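Local coordinates for organic hydroperoxide resistance protein (Deinococcus radiodurans, PDB 1USP) that probably detoxifies organic hydroperoxides through a pair of reactive cysteines, as other members of the OsmC/Ohr family do, and so confers resistance to them, at residues Thr10-Gly13 with Gly17-Arg20. Numbering follows the deposited sequence.
Sequences TATG and GTTR
With chi1 at 65° in Thr12 and 52° in Thr18, each threonine holds its OG1 between its own backbone N and carbonyl carbon, and the two hydroxyls come within 3.2 Å of each other at the turn end of a beta hairpin. The hairpin joins strands 5-12 and 18-21, antiparallel neighbours in the three-stranded N-terminal sheet of this OsmC/Ohr protein. Near its turn the ladder changes character: Thr18 N donates to Thr12 OG1 at 3.1 Å, a side-chain hydroxyl standing where a backbone carbonyl would otherwise accept. Thr12 N, lying in the plane of the Thr18 carbonyl, donates in return to Thr18 O; two hydrogen bonds thus link Thr12 with Thr18. Farther along, Thr10 and Arg20 form a hydrogen-bonded pair. Thr10 N reaches Arg20 O at 2.8 Å, nearly straight at 165°, while Arg20 N gives a more bent bond to Thr10 O.

Between these bonds sits the non-hydrogen-bonded pair Ala11 and Thr19, CA atoms 4.1 Å apart, with their side chains on the same face. There Ala11 CB packs alongside Thr19 CB at 4.0 Å. Thr19 OG1, turned anti to its own N, is hydrogen-bonded to the backbone of the partner subunit, and Thr10 OG1 to a polar side chain of that subunit. Residues 10-12 also pair antiparallel with a strand of the other chain, so the sheet runs on through the dimer interface, while strand 27-29 flanks the hairpin's second strand.

On the face bearing Thr10 and Arg20, a water bridges the strands: it donates to Thr10 O at 2.7 Å and hydrogen-bonds to Thr18 OG1 at 2.8 Å, giving that carbonyl oxygen a second partner beside Arg20 N.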
loop_
_atom_site.group_PDB
_atom_site.type_symbol
_atom_site.label_atom_id
_atom_site.label_comp_id
_atom_site.label_asym_id
_atom_site.label_seq_id
_atom_site.Cartn_x
_atom_site.Cartn_y
_atom_site.Cartn_z
ATOM N N THR A 10 5.267 -8.294 -8.184
ATOM C CA THR A 10 6.492 -7.900 -8.840
ATOM C C THR A 10 6.280 -6.641 -9.669
ATOM O O THR A 10 5.308 -6.540 -10.427
ATOM C CB THR A 10 6.999 -9.042 -9.747
ATOM O OG1 THR A 10 7.444 -10.138 -8.953
ATOM C CG2 THR A 10 8.242 -8.610 -10.497
ATOM N N ALA A 11 7.201 -5.690 -9.530
ATOM C CA ALA A 11 7.143 -4.430 -10.260
ATOM C C ALA A 11 8.327 -4.292 -11.199
ATOM O O ALA A 11 9.448 -4.618 -10.820
ATOM C CB ALA A 11 7.122 -3.281 -9.305
ATOM N N THR A 12 8.056 -3.820 -12.421
ATOM C CA THR A 12 9.086 -3.461 -13.406
ATOM C C THR A 12 9.199 -1.940 -13.475
ATOM O O THR A 12 8.360 -1.235 -12.924
ATOM C CB THR A 12 8.722 -3.998 -14.810
ATOM O OG1 THR A 12 7.522 -3.350 -15.290
ATOM C CG2 THR A 12 8.360 -5.481 -14.767
ATOM N N GLY A 13 10.222 -1.432 -14.165
ATOM C CA GLY A 13 10.443 0.006 -14.257
ATOM C C GLY A 13 10.206 0.556 -15.647
ATOM O O GLY A 13 9.761 -0.164 -16.535
ATOM N N GLY A 17 6.134 0.767 -16.912
ATOM C CA GLY A 17 6.156 0.051 -15.647
ATOM C C GLY A 17 4.847 -0.632 -15.306
ATOM O O GLY A 17 3.768 -0.154 -15.661
ATOM N N THR A 18 4.934 -1.769 -14.620
ATOM C CA THR A 18 3.754 -2.465 -14.138
ATOM C C THR A 18 4.020 -2.951 -12.729
ATOM O O THR A 18 5.166 -3.100 -12.328
ATOM C CB THR A 18 3.412 -3.696 -14.999
ATOM O OG1 THR A 18 4.571 -4.523 -15.126
ATOM C CG2 THR A 18 3.056 -3.334 -16.429
ATOM N N THR A 19 2.957 -3.223 -11.989
ATOM C CA THR A 19 3.082 -3.992 -10.770
ATOM C C THR A 19 1.976 -5.057 -10.773
ATOM O O THR A 19 0.823 -4.769 -11.063
ATOM C CB THR A 19 3.088 -3.065 -9.541
ATOM O OG1 THR A 19 3.342 -3.817 -8.343
ATOM C CG2 THR A 19 1.726 -2.403 -9.319
ATOM N N ARG A 20 2.359 -6.290 -10.496
ATOM C CA ARG A 20 1.525 -7.437 -10.801
ATOM C C ARG A 20 1.641 -8.473 -9.708
ATOM O O ARG A 20 2.736 -8.852 -9.341
ATOM C CB ARG A 20 1.955 -8.040 -12.155
ATOM C CG ARG A 20 1.728 -7.108 -13.349
ATOM C CD ARG A 20 2.097 -7.729 -14.711
ATOM N NE ARG A 20 1.297 -8.920 -15.022
ATOM C CZ ARG A 20 1.557 -9.775 -16.019
ATOM N NH1 ARG A 20 2.604 -9.592 -16.818
ATOM N NH2 ARG A 20 0.758 -10.827 -16.215
HETATM O O HOH W 1 5.227 -6.360 -13.149
#